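Local structure of cytochrome P450 RhF (Acinetobacter radioresistens, 6RO8) at residues K238-M241 / Y242-I245; D257-L260 / H261-M265; I245-N248 / R249-E253; E123-R126 / A127-A131. The protein binds heme as the catalytic domain of a larger, reductase-fused cytochrome P450 that probably acts as a monooxygenase. All coordinates share one frame; numbering follows the deposited sequence.

Overall arrangement
Contacts 1 and 3 divide helix 240-250 between them, sharing Ile-245. Contact 1 is the partly buried beginning of that helix, where Trp-240 and methionines pack beside the heme; contact 3 is its surface end, richer in polar and charged side chains and followed closely by a proline. Contact 2, the most buried, opens helix 257-270, and its Tyr-259 and Met-263 meet Met-244 of contact 1. Contact 4 ends helix 121-127: Arg-126 binds a heme propionate, while Met-129 slips between the two later helices, touching Met-244 and Tyr-259. Sulfur and aromatic groups thus dominate inside, whereas polar and exposed side chains prevail in contact 3.

Contact 1. Residues K238-M241 / Y242-I245; sequences KGWM and YDMI
Met-244 reaches back one helical turn to lay its methyl group on the indole of Trp-240, with CE 3.3 Å from the centroid of the six-membered ring. The approach is almost perpendicular, 8° from the ring normal, so this is a CH-pi contact over the face. SD stands farther out above the same ring, making the pair a Met-aromatic contact too. The ring is presented by a Trp-240 side chain whose CG lies anti to the backbone N (chi1 -164°), while Met-244 runs extended beyond CG to meet it. Met-241, bent at both outer torsions, crosses Met-244 obliquely and sets its SD 3.6 Å from Met-244 CE. Asp-243 takes the other kind of approach: its OD2 lies near the plane of the indole, 3.8 Å from CD1 at the edge, with the carboxylate turned steeply against the ring. Tyr-242 points elsewhere, its CD2 resting 3.3 Å from the carbonyl O of Lys-238. At the N-cap, Gly-239 holds backbone angles that a CB would not tolerate, and its O accepts the N-H of Asp-243 at 3.0 Å. Flexible, polarisable methionines suit the packing against Met-263 and Met-264 of helix 257-270, behind the Trp-240 ring that touches the heme. The chemistry implies a wall of the heme pocket probably held mainly by dispersion, with the indole NE1 given a weak hydrogen bond to Met-129 O.

Contact 2. Residues D257-L260 / H261-M265; sequences DNYL and HSMMM
The ring of Tyr-259 and the side chain of Met-263 run alongside one another from successive turns of one helix. Met-263 CB sits over a face of the ring, displaced toward its rim, 3.9 Å from the centroid: a CH-pi contact. Because the methionine chain bends at chi2 (60°), it follows the ring outward, and CE arrives 3.3 Å from Tyr-259 OH. The sulfur stands oblique to the ring, in a looser Met-aromatic contact. On another side of the helix, Ser-262 OG lies 3.1 Å from Asn-258 OD1 and equally near Asn-258 O, so its single proton has two possible acceptors. A small hydroxyl fits here because it can turn back to its own helix and still take a hydrogen bond from Asn-110 N. Ser-262 N also bonds to Asn-258 O, 2.7 Å away. Farther out, Asn-258 ND2 is held by Gly-108 O, and Asp-257 forms a salt bridge with Lys-232. The His-261 ring stacks on Trp-221, and its NE2 is hydrogen-bonded to Trp-221 O. Met-244 and Met-129 close round Tyr-259. With apolar side chains toward helix 240-250 and polar ones toward Gly-108, Asn-110 and Lys-232, this is the start of the long distal helix of the P450 fold, continued after a break by helix 273-288; Ala-270 and Thr-274, on either side of the break, line the pocket of the bound histidine.

Contact 3. Residues I245-N248 / R249-E253; sequences IAKN and RVMPE
Ile-245 and Arg-249 run side by side at the start of the segment, with Ile-245 CG2 placed over a face of the guanidinium, 3.3 Å from NH2. The arginine bends at chi3 (-119°) to turn a face of its guanidinium to the isoleucine CG2, and NH1 finds a weak hydrogen bond to Lys-232 O. A branched aliphatic side chain suits this place, one branch meeting the arginine while Leu-228 and Met-231 cover the residue from helix 207-233. Arg-249 N bonds mainly to Ile-245 O at 3.2 Å; the carbonyl of small, exposed Ala-246 is a weak second acceptor and also takes a weak bond from Val-250 N. Lys-247 O accepts the last well-formed helical bond, from Met-251 N at 2.7 Å. The Lys-247 side chain lies alongside that of Met-251, with CD 3.7 Å from Met-251 CE; both chains also touch Leu-128. Met-251 CG is flanked by both backbone N and C (chi1 51°), which keeps the side chain close to Lys-247. Asn-248 comes next: its O is 3.2 Å from Pro-252 N, which has no hydrogen to offer, so the helical hydrogen-bond pattern cannot continue there, and Met-251 has already left helical angles. Asn-248 ND2 reaches the carbonyl of Val-255 and ties the helix to the turn beyond. A proline just beyond marks the C-terminal end of helix 240-250, probably the H helix of the P450 fold.

Contact 4. Residues E123-R126 / A127-A131; sequences ERRR and ALMDA. With HEM (protoporphyrin IX containing Fe), chain B.
A turn at chi3 (-43°) folds the end of Met-129 back toward Arg-125, bringing CE to 3.6 Å from Arg-125 CG. Arg-126 has its CG anti to the backbone N (chi1 178°), and the chain then continues extended as far as NE, delivering its guanidinium to the heme. There NH1 donates to propionate oxygen O2D at 2.8 Å, the oxygen lying near the guanidinium plane and the bond somewhat bent (136° at the hydrogen). A long cationic chain suits this task, since it spans from helix to propionate and probably offsets the carboxylate charge. NH1 also bonds to Gln-380 O, beside the axial ligand Cys-381, and His-379 and Arg-322 share in binding the heme. This is the C helix of the P450 fold, whose basic residues commonly grip a propionate. The helix ends here: Leu-128 N still bonds four residues back to Arg-124 O at 3.1 Å; Met-129 N instead reaches only three back, to Arg-126 O, at 2.8 Å. Arg-125 leaves the helix in a different direction, its NE hydrogen-bonded to Val-254 O and NH1 in a salt bridge with Glu-116. Met-129 in turn packs against Met-244 of helix 240-250.

Contact 1. Residues K238-M241 / Y242-I245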
# COMPACT_ATOMS: atom_id res chain seq x y z
N LYS A 238 -17.43 -11.97 14.77
CA LYS A 238 -16.50 -12.59 13.85
C LYS A 238 -15.85 -11.50 13.00
O LYS A 238 -16.50 -10.51 12.63
CB LYS A 238 -17.19 -13.65 12.98
CG LYS A 238 -16.24 -14.41 12.02
CD LYS A 238 -16.97 -15.51 11.20
CE LYS A 238 -16.01 -16.24 10.23
NZ LYS A 238 -16.74 -17.31 9.43
N GLY A 239 -14.57 -11.68 12.72
CA GLY A 239 -13.76 -10.77 11.92
C GLY A 239 -12.36 -10.79 12.48
O GLY A 239 -12.11 -11.18 13.62
N TRP A 240 -11.41 -10.35 11.66
CA TRP A 240 -10.01 -10.44 12.07
C TRP A 240 -9.73 -9.67 13.36
O TRP A 240 -8.95 -10.13 14.21
CB TRP A 240 -9.11 -9.94 10.96
CG TRP A 240 -7.71 -10.36 11.15
CD1 TRP A 240 -7.26 -11.49 11.76
CD2 TRP A 240 -6.56 -9.65 10.71
NE1 TRP A 240 -5.89 -11.54 11.72
CE2 TRP A 240 -5.44 -10.42 11.08
CE3 TRP A 240 -6.37 -8.45 10.03
CZ2 TRP A 240 -4.14 -10.01 10.79
CZ3 TRP A 240 -5.08 -8.04 9.76
CH2 TRP A 240 -3.98 -8.82 10.12
N MET A 241 -10.37 -8.51 13.55
CA MET A 241 -10.12 -7.76 14.77
C MET A 241 -10.66 -8.50 15.99
O MET A 241 -10.04 -8.49 17.06
CB MET A 241 -10.73 -6.36 14.66
CG MET A 241 -9.93 -5.40 13.79
SD MET A 241 -8.18 -5.35 14.25
CE MET A 241 -8.28 -4.99 16.01
N TYR A 242 -11.80 -9.18 15.85
CA TYR A 242 -12.29 -10.04 16.93
C TYR A 242 -11.32 -11.16 17.23
O TYR A 242 -11.21 -11.59 18.39
CB TYR A 242 -13.65 -10.63 16.57
CG TYR A 242 -14.76 -9.62 16.64
CD1 TYR A 242 -15.18 -9.08 17.86
CD2 TYR A 242 -15.40 -9.20 15.48
CE1 TYR A 242 -16.20 -8.14 17.92
CE2 TYR A 242 -16.42 -8.26 15.53
CZ TYR A 242 -16.82 -7.74 16.75
OH TYR A 242 -17.83 -6.81 16.76
N ASP A 243 -10.60 -11.66 16.22
CA ASP A 243 -9.58 -12.66 16.49
C ASP A 243 -8.48 -12.08 17.38
O ASP A 243 -8.10 -12.69 18.39
CB ASP A 243 -8.99 -13.19 15.18
CG ASP A 243 -10.02 -13.89 14.33
OD1 ASP A 243 -10.99 -14.44 14.89
OD2 ASP A 243 -9.85 -13.89 13.10
N MET A 244 -7.98 -10.90 17.03
CA MET A 244 -6.94 -10.28 17.84
C MET A 244 -7.43 -10.06 19.27
O MET A 244 -6.75 -10.43 20.24
CB MET A 244 -6.47 -8.96 17.23
CG MET A 244 -6.46 -8.90 15.72
SD MET A 244 -5.44 -7.52 15.14
CE MET A 244 -5.59 -7.69 13.36
N ILE A 245 -8.61 -9.43 19.41
CA ILE A 245 -9.19 -9.19 20.73
C ILE A 245 -9.20 -10.48 21.54
O ILE A 245 -8.78 -10.52 22.70
CB ILE A 245 -10.61 -8.61 20.60
CG1 ILE A 245 -10.59 -7.17 20.07
CG2 ILE A 245 -11.34 -8.65 21.93
CD1 ILE A 245 -11.99 -6.60 19.92

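Contact 2. Residues D257-L260 / H261-M265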
# COMPACT_ATOMS: atom_id res chain seq x y z
N ASP A 257 -2.56 -4.67 24.50
CA ASP A 257 -3.68 -3.75 24.39
C ASP A 257 -3.34 -2.58 23.49
O ASP A 257 -4.19 -2.13 22.70
CB ASP A 257 -4.11 -3.26 25.78
CG ASP A 257 -5.54 -2.75 25.79
OD1 ASP A 257 -6.11 -2.46 24.70
OD2 ASP A 257 -6.11 -2.63 26.89
N ASN A 258 -2.12 -2.05 23.58
CA ASN A 258 -1.72 -1.00 22.65
C ASN A 258 -1.68 -1.52 21.23
O ASN A 258 -2.07 -0.82 20.29
CB ASN A 258 -0.36 -0.42 23.00
CG ASN A 258 0.10 0.58 21.96
OD1 ASN A 258 0.78 0.22 20.98
ND2 ASN A 258 -0.28 1.83 22.14
N TYR A 259 -1.18 -2.74 21.04
CA TYR A 259 -1.21 -3.32 19.71
C TYR A 259 -2.64 -3.36 19.19
O TYR A 259 -2.88 -3.10 18.00
CB TYR A 259 -0.60 -4.72 19.69
CG TYR A 259 -1.00 -5.44 18.43
CD1 TYR A 259 -0.37 -5.17 17.22
CD2 TYR A 259 -2.06 -6.34 18.44
CE1 TYR A 259 -0.76 -5.82 16.06
CE2 TYR A 259 -2.46 -6.98 17.30
CZ TYR A 259 -1.81 -6.72 16.11
OH TYR A 259 -2.25 -7.38 14.99
N LEU A 260 -3.60 -3.67 20.05
CA LEU A 260 -4.99 -3.69 19.61
C LEU A 260 -5.42 -2.33 19.10
O LEU A 260 -5.97 -2.21 18.00
CB LEU A 260 -5.90 -4.16 20.75
CG LEU A 260 -6.07 -5.67 20.90
CD1 LEU A 260 -4.74 -6.38 21.10
CD2 LEU A 260 -7.03 -5.96 22.05
N HIS A 261 -5.13 -1.29 19.87
CA HIS A 261 -5.55 0.05 19.47
C HIS A 261 -4.76 0.53 18.26
O HIS A 261 -5.33 1.11 17.33
CB HIS A 261 -5.41 0.99 20.65
CG HIS A 261 -6.14 2.28 20.49
ND1 HIS A 261 -6.39 3.13 21.55
CD2 HIS A 261 -6.67 2.88 19.40
CE1 HIS A 261 -7.04 4.19 21.11
NE2 HIS A 261 -7.22 4.07 19.81
N SER A 262 -3.44 0.28 18.26
CA SER A 262 -2.62 0.71 17.13
C SER A 262 -3.00 -0.04 15.86
O SER A 262 -3.16 0.57 14.79
CB SER A 262 -1.13 0.51 17.48
OG SER A 262 -0.74 1.35 18.57
N MET A 263 -3.17 -1.37 15.95
CA MET A 263 -3.52 -2.13 14.75
C MET A 263 -4.90 -1.73 14.24
O MET A 263 -5.10 -1.62 13.03
CB MET A 263 -3.45 -3.64 15.04
CG MET A 263 -3.66 -4.53 13.80
SD MET A 263 -2.42 -4.25 12.51
CE MET A 263 -2.00 -5.91 12.03
N MET A 264 -5.85 -1.49 15.14
CA MET A 264 -7.17 -1.03 14.72
C MET A 264 -7.03 0.11 13.71
O MET A 264 -7.52 0.02 12.58
CB MET A 264 -7.99 -0.57 15.93
CG MET A 264 -8.97 -1.59 16.46
SD MET A 264 -10.19 -2.17 15.25
CE MET A 264 -11.14 -0.69 15.02
N MET A 265 -6.32 1.18 14.10
CA MET A 265 -6.23 2.35 13.23
C MET A 265 -5.40 2.07 11.99
O MET A 265 -5.80 2.45 10.89
CB MET A 265 -5.64 3.54 13.98
CG MET A 265 -6.08 4.85 13.38
SD MET A 265 -5.19 6.28 14.04
CE MET A 265 -3.53 5.67 14.08

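Contact 3. Residues I245-N248 / R249-E253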
# COMPACT_ATOMS: atom_id res chain seq x y z
N ILE A 245 -8.61 -9.43 19.41
CA ILE A 245 -9.19 -9.19 20.73
C ILE A 245 -9.20 -10.48 21.54
O ILE A 245 -8.78 -10.52 22.70
CB ILE A 245 -10.61 -8.61 20.60
CG1 ILE A 245 -10.59 -7.17 20.07
CG2 ILE A 245 -11.34 -8.65 21.93
CD1 ILE A 245 -11.99 -6.60 19.92
N ALA A 246 -9.67 -11.56 20.91
CA ALA A 246 -9.67 -12.87 21.55
C ALA A 246 -8.26 -13.32 21.93
O ALA A 246 -8.02 -13.74 23.07
CB ALA A 246 -10.32 -13.89 20.62
N LYS A 247 -7.31 -13.23 20.99
CA LYS A 247 -5.94 -13.64 21.31
C LYS A 247 -5.34 -12.77 22.41
O LYS A 247 -4.48 -13.23 23.17
CB LYS A 247 -5.07 -13.61 20.05
CG LYS A 247 -5.29 -14.80 19.09
CD LYS A 247 -4.67 -16.10 19.61
CE LYS A 247 -5.01 -17.29 18.71
NZ LYS A 247 -3.99 -18.38 18.78
N ASN A 248 -5.82 -11.53 22.54
CA ASN A 248 -5.33 -10.66 23.60
C ASN A 248 -5.79 -11.16 24.97
O ASN A 248 -5.06 -11.02 25.96
CB ASN A 248 -5.81 -9.24 23.35
CG ASN A 248 -5.63 -8.36 24.56
OD1 ASN A 248 -6.57 -8.16 25.33
ND2 ASN A 248 -4.43 -7.84 24.73
N ARG A 249 -6.99 -11.72 25.04
CA ARG A 249 -7.44 -12.28 26.31
C ARG A 249 -6.59 -13.48 26.71
O ARG A 249 -6.41 -13.74 27.90
CB ARG A 249 -8.91 -12.67 26.21
CG ARG A 249 -9.85 -11.48 26.01
CD ARG A 249 -11.33 -11.84 26.21
NE ARG A 249 -12.12 -11.60 25.00
CZ ARG A 249 -12.87 -10.51 24.79
NH1 ARG A 249 -12.91 -9.54 25.70
NH2 ARG A 249 -13.56 -10.39 23.66
N VAL A 250 -6.04 -14.21 25.74
CA VAL A 250 -5.27 -15.41 26.04
C VAL A 250 -3.79 -15.10 26.22
O VAL A 250 -3.17 -15.55 27.19
CB VAL A 250 -5.49 -16.47 24.93
CG1 VAL A 250 -4.35 -17.47 24.94
CG2 VAL A 250 -6.82 -17.17 25.14
N MET A 251 -3.20 -14.34 25.30
CA MET A 251 -1.79 -13.97 25.35
C MET A 251 -1.66 -12.44 25.34
O MET A 251 -1.22 -11.85 24.34
CB MET A 251 -1.01 -14.60 24.19
CG MET A 251 -1.62 -14.38 22.82
SD MET A 251 -0.76 -15.32 21.55
CE MET A 251 -1.66 -16.87 21.63
N PRO A 252 -2.03 -11.78 26.44
CA PRO A 252 -1.90 -10.32 26.48
C PRO A 252 -0.47 -9.85 26.48
O PRO A 252 -0.20 -8.68 26.21
CB PRO A 252 -2.62 -9.95 27.79
CG PRO A 252 -2.46 -11.17 28.64
CD PRO A 252 -2.50 -12.34 27.71
N GLU A 253 0.47 -10.74 26.81
CA GLU A 253 1.88 -10.47 26.60
C GLU A 253 2.15 -10.09 25.14
O GLU A 253 2.80 -9.07 24.88
CB GLU A 253 2.70 -11.70 26.98
CG GLU A 253 4.14 -11.43 27.29
CD GLU A 253 5.05 -11.52 26.08
OE1 GLU A 253 4.63 -11.34 24.92
OE2 GLU A 253 6.24 -11.82 26.32

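Contact 4. Residues E123-R126 / A127-A131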
# COMPACT_ATOMS: atom_id res chain seq x y z
N GLU A 123 6.94 -12.22 14.91
CA GLU A 123 6.46 -13.51 14.42
C GLU A 123 5.47 -14.18 15.37
O GLU A 123 4.49 -14.77 14.92
CB GLU A 123 7.63 -14.46 14.15
CG GLU A 123 8.32 -14.29 12.81
CD GLU A 123 7.39 -14.34 11.61
OE1 GLU A 123 6.23 -14.76 11.75
OE2 GLU A 123 7.83 -13.98 10.51
N ARG A 124 5.74 -14.17 16.68
CA ARG A 124 4.77 -14.67 17.65
C ARG A 124 3.40 -14.05 17.42
O ARG A 124 2.39 -14.77 17.38
CB ARG A 124 5.22 -14.37 19.07
CG ARG A 124 5.26 -15.55 19.99
CD ARG A 124 5.67 -15.12 21.37
NE ARG A 124 7.11 -14.97 21.50
CZ ARG A 124 7.71 -14.17 22.39
NH1 ARG A 124 6.98 -13.45 23.24
NH2 ARG A 124 9.03 -14.11 22.45
N ARG A 125 3.34 -12.73 17.23
CA ARG A 125 2.07 -12.07 16.95
C ARG A 125 1.53 -12.47 15.59
O ARG A 125 0.33 -12.77 15.45
CB ARG A 125 2.26 -10.56 17.04
CG ARG A 125 0.97 -9.79 17.21
CD ARG A 125 1.28 -8.32 17.38
NE ARG A 125 1.98 -8.04 18.63
CZ ARG A 125 2.63 -6.91 18.88
NH1 ARG A 125 2.66 -5.95 17.97
NH2 ARG A 125 3.24 -6.73 20.05
N ARG A 126 2.38 -12.49 14.56
CA ARG A 126 1.94 -12.95 13.25
C ARG A 126 1.53 -14.42 13.31
O ARG A 126 0.39 -14.77 12.98
CB ARG A 126 3.04 -12.74 12.21
CG ARG A 126 2.64 -13.26 10.83
CD ARG A 126 3.58 -12.82 9.73
NE ARG A 126 3.09 -13.29 8.43
CZ ARG A 126 3.32 -12.70 7.25
NH1 ARG A 126 4.06 -11.59 7.19
NH2 ARG A 126 2.82 -13.22 6.13
N ALA A 127 2.46 -15.29 13.74
CA ALA A 127 2.21 -16.74 13.72
C ALA A 127 0.93 -17.09 14.43
O ALA A 127 0.27 -18.07 14.08
CB ALA A 127 3.38 -17.51 14.33
N LEU A 128 0.53 -16.30 15.42
CA LEU A 128 -0.67 -16.60 16.18
C LEU A 128 -1.87 -15.79 15.71
O LEU A 128 -2.80 -15.56 16.50
CB LEU A 128 -0.41 -16.42 17.68
CG LEU A 128 0.19 -17.58 18.53
CD1 LEU A 128 -0.67 -18.89 18.58
CD2 LEU A 128 1.66 -17.89 18.15
N MET A 129 -1.92 -15.37 14.43
CA MET A 129 -3.15 -14.68 14.02
C MET A 129 -3.51 -14.93 12.55
O MET A 129 -3.45 -14.03 11.72
CB MET A 129 -3.05 -13.18 14.29
CG MET A 129 -3.79 -12.78 15.54
SD MET A 129 -3.73 -11.00 15.74
CE MET A 129 -2.02 -10.67 15.33
N ASP A 130 -4.05 -16.12 12.26
CA ASP A 130 -4.43 -16.49 10.89
C ASP A 130 -5.89 -16.95 10.78
O ASP A 130 -6.27 -18.05 11.22
CB ASP A 130 -3.45 -17.53 10.36
CG ASP A 130 -2.02 -16.97 10.29
OD1 ASP A 130 -1.91 -15.75 10.01
OD2 ASP A 130 -1.02 -17.69 10.52
N ALA A 131 -6.73 -16.05 10.26
CA ALA A 131 -7.96 -16.37 9.56
C ALA A 131 -7.86 -15.87 8.12
O ALA A 131 -8.81 -15.34 7.54
CB ALA A 131 -9.17 -15.79 10.28
CHA HEM B . 2.45 -5.90 4.92
CHB HEM B . 1.60 -4.05 0.50
CHC HEM B . -3.14 -5.13 0.85
CHD HEM B . -2.32 -6.52 5.43
C1A HEM B . 2.64 -5.29 3.70
C2A HEM B . 3.89 -4.76 3.18
C3A HEM B . 3.66 -4.25 1.97
C4A HEM B . 2.25 -4.43 1.66
CMA HEM B . 4.72 -3.59 1.07
CAA HEM B . 5.26 -4.78 3.89
CBA HEM B . 6.03 -5.96 3.33
CGA HEM B . 7.36 -6.13 4.01
O1A HEM B . 7.70 -5.31 4.90
O2A HEM B . 8.07 -7.10 3.65
C1B HEM B . 0.28 -4.26 0.17
C2B HEM B . -0.31 -4.06 -1.13
C3B HEM B . -1.63 -4.34 -1.04
C4B HEM B . -1.91 -4.74 0.34
CMB HEM B . 0.49 -3.59 -2.37
CAB HEM B . -2.74 -4.32 -2.12
CBB HEM B . -2.53 -4.19 -3.43
C1C HEM B . -3.35 -5.60 2.13
C2C HEM B . -4.60 -6.02 2.73
C3C HEM B . -4.34 -6.40 4.00
C4C HEM B . -2.93 -6.25 4.23
CMC HEM B . -5.96 -6.01 1.99
CAC HEM B . -5.26 -6.94 5.13
CBC HEM B . -6.58 -7.08 4.98
C1D HEM B . -0.98 -6.46 5.71
C2D HEM B . -0.37 -6.78 6.97
C3D HEM B . 0.94 -6.63 6.84
C4D HEM B . 1.22 -6.19 5.47
CMD HEM B . -1.09 -7.23 8.26
CAD HEM B . 1.97 -6.85 7.98
CBD HEM B . 2.44 -8.29 8.05
CGD HEM B . 3.74 -8.35 8.83
O1D HEM B . 4.20 -7.28 9.29
O2D HEM B . 4.33 -9.45 8.98
NA HEM B . 1.67 -5.06 2.75
NB HEM B . -0.72 -4.68 1.04
NC HEM B . -2.36 -5.76 3.08
ND HEM B . 0.02 -6.10 4.82
FE HEM B . -0.38 -5.41 2.92
O HOH W 1 -0.58 -3.33 3.89